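Local coordinates for protein DNA polymerase III subunit beta (Deinococcus radiodurans, PDB 4TRT) that probably encircles DNA as a ring-shaped, head-to-tail homodimer and tethers DNA polymerases and other proteins to it, conferring processivity, at residues E132-F137 against E198-L203; R141-N146 against R174-D179; A151-I156 against V168-Y173. All coordinates share one frame; numbering follows the deposited sequence. Where two conformers were deposited one is given.

Interaction 1: residues E132-F137 against E198-L203; sequences ELSRAF and ELIRVL
L203 meets the F137 ring at its rim, in an apolar seam shared with L133, L199 and I200. L203 CD1 lies at the edge of the F137 ring, near its plane, 4.2 Å from F137 CD2, and the two side chains cross at about a right angle. The same methyl reaches L133, whose CD2 is 4.1 Å from L203 CD1, and stands close to S134 CB as well. With CG anti to its carbonyl carbon (chi1 -73°), L203 directs its branch into the corner made by these three residues. F137 has further neighbours on helix 193-202. Its CE2 comes to 3.9 Å from L199 CD1, the side chains slanting across each other, while its CB rests 3.8 Å from I200 CG1. Within its own helix, L133 CD1 sits above one face of the F137 ring, toward the rim, and L133 and L203 together probably restrict the turning of the ring.

S134 adds the polar part of the contact. Its CB packs against L203 CB at 3.9 Å, and its hydroxyl, anti to the backbone N (chi1 -175°), points to a water set between the segments. S134 OG donates to this water at 2.6 Å; the water in turn donates to the backbone oxygens I200 O and L203 O, so three bonds grip it.

The short axes approach to 9.2 Å, with their N-to-C directions 139° apart. F180 packs on the L133 side of helix 130-140 and M226 on the L199 side of helix 193-202. Such a roughly antiparallel helix pair laid against beta sheets is characteristic of a single domain of the DNA clamp fold, here the central one, whose helices line the inside of the ring.

Interaction 2: residues R141-N146 against R174-D179; sequences RYAASN and RVAIRD
Y142 and R174 meet edge against face where the central domain of the clamp borders the C-terminal one, a junction at which relatives of this protein take up the peptide motifs of their partners. Strand 175-181 runs here in an antiparallel sheet beside strand 353-357, and helix 317-324 lies against Y142. In both residues CG sits between the backbone N and the carbonyl carbon (chi1 71° for Y142), a turn that brings the tyrosine ring to the strand and the arginine back over residues 142-143. From CG to NE the R174 chain is extended, so its guanidinium ends up with one face toward Y142 CD1 and A143 CA. R174 NH1 is 3.6 Å from Y142 CD1, near the plane of the ring, and the two planes are 63° apart; the charge therefore sits at the ring edge, not over its face. A salt bridge from NH1 to D322 holds the guanidinium from beyond the contact.

Farther along the ring, A176 CB lies 3.7 Å from Y142 CZ, reached obliquely, and A143 CB meets A176 CB at 3.8 Å. Y142 OH pairs with Y353 OH and also with a water that donates to V175 O. A second water, in the plane of the R174 guanidinium, accepts from R174 NE at 3.0 Å and donates to A143 O at 3.0 Å.

Interaction 3: residues A151-I156 against V168-Y173; sequences AVFRGI and VASDGY
F153 turns one ring face onto bare backbone: the D171-G172 peptide passes beneath its rim, with G172 N 3.5 Å from the plane of the F153 ring. G172 CA is likewise 3.5 Å from F153 CE2. A side chain at G172 would press against that same ring atom, and the positive phi of 92° would also jam it against the preceding carbonyl oxygen. CG of F153 stands anti to its own carbonyl carbon (chi1 -77°), which directs the ring across to the turn, while S170 O lies obliquely to it, 3.3 Å from F153 CB. Replacing F153 with an alanine takes the ring away, which would probably open a gap over the D171-G172 peptide and leave F235 without its edge-to-face partner.

The segments lie at the open end of the antiparallel hairpin of strands 155-161 and 164-170, the first strand being entered from a 3-10 segment at 151-154. Just inside, I156 CA makes a CH...O contact of 3.6 Å with V168 O, and I156 CG1 touches A169 CB at 4.2 Å. Toward this end a water lies between the segments: it accepts from S170 N at 2.9 Å and lies within hydrogen-bonding distance of F153 O and G155 O.

Two side chains pin the turn under the ring. S170 OG accepts from G172 N, an ST turn, and bonds to R174 O; D171 OD1 forms an Asx turn by accepting from Y173 N at 2.8 Å, met nearly end-on to its C-O bond, and takes R174 N as well.

Overall arrangement
All three contacts are buried in the central domain, but at different depths. Interaction 1 joins the two helices near the structure's centre and is mostly aliphatic and aromatic packing. Interactions 2 and 3 lie farther out, their centres about 7 Å apart, and both use the sheet whose neighbouring strands 164-170 and 175-181 are linked by a probable A176 N to A169 O hydrogen bond. Interaction 2 mixes charge, hydroxyl and methyl groups against the C-terminal domain; interaction 3 lays an aromatic face on a turn held by serine and aspartate. The helix pair reaches the others through F137 CE1 against I156 CG2 and A136 CA against R178 CG. Each contact contains bridging water.

Interaction 1: residues E132-F137 against E198-L203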
loop_
_atom_site.group_PDB
_atom_site.type_symbol
_atom_site.label_atom_id
_atom_site.label_comp_id
_atom_site.label_asym_id
_atom_site.label_seq_id
_atom_site.Cartn_x
_atom_site.Cartn_y
_atom_site.Cartn_z
ATOM N N GLU A 132 -13.460 -12.696 21.030
ATOM C CA GLU A 132 -13.297 -14.135 20.869
ATOM C C GLU A 132 -13.917 -14.553 19.545
ATOM O O GLU A 132 -13.316 -15.297 18.770
ATOM C CB GLU A 132 -13.966 -14.899 22.014
ATOM C CG GLU A 132 -13.307 -14.731 23.382
ATOM C CD GLU A 132 -12.058 -15.574 23.567
ATOM O OE1 GLU A 132 -11.664 -16.314 22.633
ATOM O OE2 GLU A 132 -11.461 -15.487 24.658
ATOM N N LEU A 133 -15.122 -14.061 19.283
ATOM C CA LEU A 133 -15.834 -14.413 18.055
ATOM C C LEU A 133 -15.081 -13.935 16.811
ATOM O O LEU A 133 -14.974 -14.664 15.838
ATOM C CB LEU A 133 -17.246 -13.833 18.083
ATOM C CG LEU A 133 -18.099 -14.135 16.852
ATOM C CD1 LEU A 133 -18.319 -15.640 16.737
ATOM C CD2 LEU A 133 -19.441 -13.415 16.966
ATOM N N SER A 134 -14.565 -12.713 16.851
ATOM C CA SER A 134 -13.805 -12.156 15.739
ATOM C C SER A 134 -12.538 -12.947 15.422
ATOM O O SER A 134 -12.256 -13.236 14.265
ATOM C CB SER A 134 -13.428 -10.706 16.035
ATOM O OG SER A 134 -12.778 -10.132 14.909
ATOM N N ARG A 135 -11.765 -13.287 16.447
ATOM C CA ARG A 135 -10.536 -14.064 16.223
ATOM C C ARG A 135 -10.881 -15.486 15.729
ATOM O O ARG A 135 -10.194 -16.008 14.868
ATOM C CB ARG A 135 -9.602 -14.021 17.453
ATOM C CG ARG A 135 -8.562 -12.892 17.389
ATOM C CD ARG A 135 -7.724 -12.716 18.647
ATOM N NE ARG A 135 -8.318 -11.727 19.553
ATOM C CZ ARG A 135 -9.150 -11.981 20.570
ATOM N NH1 ARG A 135 -9.518 -13.218 20.867
ATOM N NH2 ARG A 135 -9.616 -10.972 21.306
ATOM N N ALA A 136 -11.983 -16.073 16.200
ATOM C CA ALA A 136 -12.446 -17.361 15.679
ATOM C C ALA A 136 -12.822 -17.250 14.202
ATOM O O ALA A 136 -12.357 -18.040 13.383
ATOM C CB ALA A 136 -13.604 -17.914 16.496
ATOM N N PHE A 137 -13.636 -16.259 13.859
ATOM C CA PHE A 137 -13.962 -15.971 12.452
ATOM C C PHE A 137 -12.725 -15.832 11.578
ATOM O O PHE A 137 -12.647 -16.431 10.502
ATOM C CB PHE A 137 -14.776 -14.676 12.309
ATOM C CG PHE A 137 -16.249 -14.815 12.595
ATOM C CD1 PHE A 137 -16.934 -16.012 12.406
ATOM C CD2 PHE A 137 -16.974 -13.695 12.994
ATOM C CE1 PHE A 137 -18.297 -16.090 12.657
ATOM C CE2 PHE A 137 -18.329 -13.771 13.236
ATOM C CZ PHE A 137 -18.990 -14.968 13.079
ATOM N N GLU A 198 -17.341 -8.475 7.084
ATOM C CA GLU A 198 -17.852 -7.222 7.618
ATOM C C GLU A 198 -17.900 -7.287 9.138
ATOM O O GLU A 198 -17.605 -6.297 9.796
ATOM C CB GLU A 198 -19.248 -6.906 7.064
ATOM C CG GLU A 198 -19.321 -6.784 5.547
ATOM C CD GLU A 198 -18.372 -5.753 4.961
ATOM O OE1 GLU A 198 -17.923 -4.819 5.673
ATOM O OE2 GLU A 198 -18.053 -5.892 3.759
ATOM N N LEU A 199 -18.281 -8.450 9.678
ATOM C CA LEU A 199 -18.377 -8.635 11.116
ATOM C C LEU A 199 -17.010 -8.470 11.762
ATOM O O LEU A 199 -16.882 -7.791 12.769
ATOM C CB LEU A 199 -18.992 -9.989 11.476
ATOM C CG LEU A 199 -20.514 -10.062 11.521
ATOM C CD1 LEU A 199 -21.006 -11.501 11.632
ATOM C CD2 LEU A 199 -21.043 -9.209 12.670
ATOM N N ILE A 200 -15.996 -9.076 11.157
ATOM C CA ILE A 200 -14.630 -8.951 11.632
ATOM C C ILE A 200 -14.210 -7.483 11.733
ATOM O O ILE A 200 -13.535 -7.099 12.677
ATOM C CB ILE A 200 -13.642 -9.746 10.743
ATOM C CG1 ILE A 200 -13.862 -11.241 10.924
ATOM C CG2 ILE A 200 -12.184 -9.397 11.068
ATOM C CD1 ILE A 200 -13.168 -12.073 9.866
ATOM N N ARG A 201 -14.626 -6.667 10.777
ATOM C CA ARG A 201 -14.243 -5.261 10.782
ATOM C C ARG A 201 -14.901 -4.440 11.893
ATOM O O ARG A 201 -14.365 -3.411 12.278
ATOM C CB ARG A 201 -14.520 -4.652 9.417
ATOM C CG ARG A 201 -13.548 -5.204 8.377
ATOM C CD ARG A 201 -13.915 -4.863 6.945
ATOM N NE ARG A 201 -13.002 -5.516 6.014
ATOM C CZ ARG A 201 -11.811 -5.030 5.673
ATOM N NH1 ARG A 201 -11.397 -3.883 6.183
ATOM N NH2 ARG A 201 -11.037 -5.691 4.822
ATOM N N VAL A 202 -16.033 -4.901 12.430
ATOM C CA VAL A 202 -16.744 -4.138 13.488
ATOM C C VAL A 202 -16.672 -4.726 14.904
ATOM O O VAL A 202 -16.881 -4.007 15.875
ATOM C CB VAL A 202 -18.228 -3.867 13.133
ATOM C CG1 VAL A 202 -18.360 -3.135 11.798
ATOM C CG2 VAL A 202 -19.047 -5.133 13.141
ATOM N N LEU A 203 -16.413 -6.019 15.036
ATOM C CA LEU A 203 -16.392 -6.640 16.361
ATOM C C LEU A 203 -15.185 -6.149 17.158
ATOM O O LEU A 203 -14.095 -6.024 16.625
ATOM C CB LEU A 203 -16.348 -8.170 16.247
ATOM C CG LEU A 203 -17.653 -8.843 15.808
ATOM C CD1 LEU A 203 -17.398 -10.264 15.316
ATOM C CD2 LEU A 203 -18.660 -8.825 16.957
HETATM O O HOH W 1 -12.620 -7.511 15.108
#

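Interaction 2: residues R141-N146 against R174-D179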
loop_
_atom_site.group_PDB
_atom_site.type_symbol
_atom_site.label_atom_id
_atom_site.label_comp_id
_atom_site.label_asym_id
_atom_site.label_seq_id
_atom_site.Cartn_x
_atom_site.Cartn_y
_atom_site.Cartn_z
ATOM N N ARG A 141 -12.092 -18.338 8.265
ATOM C CA ARG A 141 -12.739 -17.703 7.107
ATOM C C ARG A 141 -12.161 -18.128 5.752
ATOM O O ARG A 141 -12.902 -18.316 4.789
ATOM C CB ARG A 141 -12.636 -16.166 7.275
ATOM C CG ARG A 141 -12.624 -15.331 6.002
ATOM C CD ARG A 141 -14.026 -15.271 5.475
ATOM N NE ARG A 141 -14.202 -14.508 4.238
ATOM C CZ ARG A 141 -14.312 -15.042 3.027
ATOM N NH1 ARG A 141 -14.172 -16.352 2.828
ATOM N NH2 ARG A 141 -14.548 -14.241 2.001
ATOM N N TYR A 142 -10.840 -18.261 5.664
ATOM C CA TYR A 142 -10.182 -18.672 4.418
ATOM C C TYR A 142 -10.732 -19.977 3.801
ATOM O O TYR A 142 -10.621 -20.190 2.600
ATOM C CB TYR A 142 -8.671 -18.833 4.649
ATOM C CG TYR A 142 -8.315 -20.052 5.491
ATOM C CD1 TYR A 142 -8.175 -21.301 4.906
ATOM C CD2 TYR A 142 -8.133 -19.955 6.873
ATOM C CE1 TYR A 142 -7.867 -22.416 5.655
ATOM C CE2 TYR A 142 -7.831 -21.074 7.639
ATOM C CZ TYR A 142 -7.691 -22.300 7.021
ATOM O OH TYR A 142 -7.361 -23.424 7.727
ATOM N N ALA A 143 -11.290 -20.869 4.617
ATOM C CA ALA A 143 -11.714 -22.189 4.131
ATOM C C ALA A 143 -13.044 -22.176 3.379
ATOM O O ALA A 143 -13.366 -23.142 2.673
ATOM C CB ALA A 143 -11.788 -23.187 5.292
ATOM N N ALA A 144 -13.833 -21.121 3.563
ATOM C CA ALA A 144 -15.123 -20.992 2.880
ATOM C C ALA A 144 -14.873 -20.574 1.436
ATOM O O ALA A 144 -13.972 -19.787 1.168
ATOM C CB ALA A 144 -16.010 -19.968 3.575
ATOM N N SER A 145 -15.663 -21.110 0.506
ATOM C CA SER A 145 -15.569 -20.698 -0.893
ATOM C C SER A 145 -16.931 -20.342 -1.439
ATOM O O SER A 145 -17.899 -21.103 -1.316
ATOM C CB SER A 145 -14.935 -21.762 -1.796
ATOM O OG SER A 145 -15.008 -21.340 -3.166
ATOM N N ASN A 146 -16.972 -19.178 -2.068
ATOM C CA ASN A 146 -18.155 -18.681 -2.747
ATOM C C ASN A 146 -18.487 -19.509 -3.979
ATOM O O ASN A 146 -19.586 -19.390 -4.527
ATOM C CB ASN A 146 -17.905 -17.226 -3.172
ATOM C CG ASN A 146 -19.101 -16.335 -2.942
ATOM O OD1 ASN A 146 -19.983 -16.641 -2.128
ATOM N ND2 ASN A 146 -19.135 -15.214 -3.651
ATOM N N ARG A 174 -10.875 -29.415 2.486
ATOM C CA ARG A 174 -10.220 -28.770 3.634
ATOM C C ARG A 174 -11.254 -28.223 4.608
ATOM O O ARG A 174 -12.362 -27.882 4.226
ATOM C CB ARG A 174 -9.236 -27.681 3.225
ATOM C CG ARG A 174 -9.841 -26.480 2.529
ATOM C CD ARG A 174 -8.729 -25.506 2.223
ATOM N NE ARG A 174 -9.150 -24.331 1.477
ATOM C CZ ARG A 174 -8.403 -23.231 1.340
ATOM N NH1 ARG A 174 -7.208 -23.146 1.912
ATOM N NH2 ARG A 174 -8.855 -22.201 0.644
ATOM N N VAL A 175 -10.850 -28.121 5.872
ATOM C CA VAL A 175 -11.716 -27.691 6.948
ATOM C C VAL A 175 -10.893 -26.808 7.879
ATOM O O VAL A 175 -9.704 -27.075 8.117
ATOM C CB VAL A 175 -12.237 -28.896 7.779
ATOM C CG1 VAL A 175 -13.357 -28.430 8.697
ATOM C CG2 VAL A 175 -12.710 -30.039 6.877
ATOM N N ALA A 176 -11.525 -25.768 8.406
ATOM C CA ALA A 176 -10.929 -24.937 9.451
ATOM C C ALA A 176 -11.950 -24.833 10.572
ATOM O O ALA A 176 -13.131 -24.584 10.311
ATOM C CB ALA A 176 -10.588 -23.562 8.911
ATOM N N ILE A 177 -11.473 -25.027 11.799
ATOM C CA ILE A 177 -12.294 -25.048 13.010
ATOM C C ILE A 177 -11.618 -24.211 14.077
ATOM O O ILE A 177 -10.398 -24.273 14.246
ATOM C CB ILE A 177 -12.413 -26.491 13.553
ATOM C CG1 ILE A 177 -13.109 -27.403 12.537
ATOM C CG2 ILE A 177 -13.122 -26.542 14.919
ATOM C CD1 ILE A 177 -12.945 -28.868 12.862
ATOM N N ARG A 178 -12.397 -23.392 14.785
ATOM C CA ARG A 178 -11.920 -22.802 16.020
ATOM C C ARG A 178 -13.007 -22.838 17.092
ATOM O O ARG A 178 -14.125 -22.375 16.857
ATOM C CB ARG A 178 -11.432 -21.373 15.810
ATOM C CG ARG A 178 -10.723 -20.827 17.051
ATOM C CD ARG A 178 -9.488 -20.015 16.717
ATOM N NE ARG A 178 -8.671 -19.789 17.906
ATOM C CZ ARG A 178 -7.508 -19.147 17.912
ATOM N NH1 ARG A 178 -6.991 -18.671 16.788
ATOM N NH2 ARG A 178 -6.848 -19.002 19.053
ATOM N N ASP A 179 -12.664 -23.419 18.236
ATOM C CA ASP A 179 -13.503 -23.447 19.442
ATOM C C ASP A 179 -13.166 -22.233 20.273
ATOM O O ASP A 179 -12.000 -21.841 20.344
ATOM C CB ASP A 179 -13.221 -24.710 20.275
ATOM C CG ASP A 179 -13.773 -25.970 19.637
ATOM O OD1 ASP A 179 -14.946 -25.963 19.206
ATOM O OD2 ASP A 179 -13.041 -26.973 19.533
HETATM O O HOH W 2 -7.380 -26.150 6.046
HETATM O O HOH W 3 -11.757 -23.586 0.193
#

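Interaction 3: residues A151-I156 against V168-Y173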
loop_
_atom_site.group_PDB
_atom_site.type_symbol
_atom_site.label_atom_id
_atom_site.label_comp_id
_atom_site.label_asym_id
_atom_site.label_seq_id
_atom_site.Cartn_x
_atom_site.Cartn_y
_atom_site.Cartn_z
ATOM N N ALA A 151 -24.202 -24.686 -1.593
ATOM C CA ALA A 151 -24.337 -23.308 -1.100
ATOM C C ALA A 151 -23.904 -23.163 0.360
ATOM O O ALA A 151 -23.276 -22.169 0.730
ATOM C CB ALA A 151 -25.764 -22.804 -1.299
ATOM N N VAL A 152 -24.217 -24.153 1.192
ATOM C CA VAL A 152 -23.830 -24.080 2.611
ATOM C C VAL A 152 -22.336 -23.841 2.822
ATOM O O VAL A 152 -21.958 -23.186 3.810
ATOM C CB VAL A 152 -24.273 -25.317 3.434
ATOM C CG1 VAL A 152 -25.790 -25.372 3.542
ATOM C CG2 VAL A 152 -23.754 -26.603 2.813
ATOM N N PHE A 153 -21.487 -24.345 1.914
ATOM C CA PHE A 153 -20.023 -24.182 2.073
ATOM C C PHE A 153 -19.534 -22.775 1.746
ATOM O O PHE A 153 -18.359 -22.440 1.956
ATOM C CB PHE A 153 -19.244 -25.201 1.226
ATOM C CG PHE A 153 -19.207 -26.597 1.802
ATOM C CD1 PHE A 153 -19.082 -26.821 3.175
ATOM C CD2 PHE A 153 -19.218 -27.696 0.958
ATOM C CE1 PHE A 153 -19.018 -28.107 3.680
ATOM C CE2 PHE A 153 -19.153 -28.987 1.469
ATOM C CZ PHE A 153 -19.048 -29.191 2.832
ATOM N N ARG A 154 -20.443 -21.939 1.273
ATOM C CA ARG A 154 -20.149 -20.542 1.024
ATOM C C ARG A 154 -20.249 -19.728 2.312
ATOM O O ARG A 154 -19.911 -18.553 2.325
ATOM C CB ARG A 154 -21.070 -19.980 -0.087
ATOM C CG ARG A 154 -21.124 -20.866 -1.333
ATOM C CD ARG A 154 -22.105 -20.396 -2.395
ATOM N NE ARG A 154 -22.368 -21.490 -3.333
ATOM C CZ ARG A 154 -23.481 -21.636 -4.048
ATOM N NH1 ARG A 154 -24.465 -20.742 -3.963
ATOM N NH2 ARG A 154 -23.620 -22.699 -4.840
ATOM N N GLY A 155 -20.673 -20.357 3.404
ATOM C CA GLY A 155 -20.790 -19.669 4.689
ATOM C C GLY A 155 -19.977 -20.296 5.804
ATOM O O GLY A 155 -19.309 -21.318 5.612
ATOM N N ILE A 156 -19.997 -19.648 6.962
ATOM C CA ILE A 156 -19.292 -20.140 8.129
ATOM C C ILE A 156 -20.342 -20.650 9.131
ATOM O O ILE A 156 -21.275 -19.916 9.498
ATOM C CB ILE A 156 -18.424 -19.043 8.794
ATOM C CG1 ILE A 156 -17.167 -18.710 7.981
ATOM C CG2 ILE A 156 -17.948 -19.531 10.160
ATOM C CD1 ILE A 156 -17.398 -18.216 6.587
ATOM N N VAL A 168 -16.833 -23.111 11.984
ATOM C CA VAL A 168 -16.297 -24.075 11.035
ATOM C C VAL A 168 -16.506 -23.560 9.612
ATOM O O VAL A 168 -17.590 -23.064 9.272
ATOM C CB VAL A 168 -16.996 -25.450 11.167
ATOM C CG1 VAL A 168 -16.284 -26.524 10.339
ATOM C CG2 VAL A 168 -17.094 -25.884 12.622
ATOM N N ALA A 169 -15.465 -23.688 8.787
ATOM C CA ALA A 169 -15.579 -23.445 7.360
ATOM C C ALA A 169 -14.938 -24.592 6.589
ATOM O O ALA A 169 -14.036 -25.277 7.100
ATOM C CB ALA A 169 -14.908 -22.131 7.022
ATOM N N SER A 170 -15.407 -24.795 5.355
ATOM C CA SER A 170 -14.940 -25.880 4.535
ATOM C C SER A 170 -15.349 -25.701 3.078
ATOM O O SER A 170 -16.300 -24.989 2.765
ATOM C CB SER A 170 -15.502 -27.211 5.064
ATOM O OG SER A 170 -15.041 -28.304 4.302
ATOM N N ASP A 171 -14.603 -26.359 2.199
ATOM C CA ASP A 171 -15.009 -26.538 0.796
ATOM C C ASP A 171 -15.353 -28.004 0.499
ATOM O O ASP A 171 -15.383 -28.396 -0.649
ATOM C CB ASP A 171 -13.890 -26.071 -0.138
ATOM C CG ASP A 171 -12.566 -26.828 0.076
ATOM O OD1 ASP A 171 -12.543 -27.939 0.652
ATOM O OD2 ASP A 171 -11.529 -26.284 -0.327
ATOM N N GLY A 172 -15.611 -28.798 1.537
ATOM C CA GLY A 172 -15.890 -30.238 1.390
ATOM C C GLY A 172 -14.649 -31.119 1.506
ATOM O O GLY A 172 -14.753 -32.347 1.643
ATOM N N TYR A 173 -13.473 -30.496 1.449
ATOM C CA TYR A 173 -12.197 -31.215 1.479
ATOM C C TYR A 173 -11.318 -30.670 2.605
ATOM O O TYR A 173 -11.054 -31.389 3.585
ATOM C CB TYR A 173 -11.486 -31.098 0.127
ATOM C CG TYR A 173 -12.298 -31.622 -1.031
ATOM C CD1 TYR A 173 -13.223 -30.804 -1.688
ATOM C CD2 TYR A 173 -12.144 -32.928 -1.480
ATOM C CE1 TYR A 173 -13.973 -31.280 -2.756
ATOM C CE2 TYR A 173 -12.894 -33.414 -2.544
ATOM C CZ TYR A 173 -13.805 -32.588 -3.174
ATOM O OH TYR A 173 -14.536 -33.070 -4.236
HETATM O O HOH W 4 -17.759 -23.278 4.634
#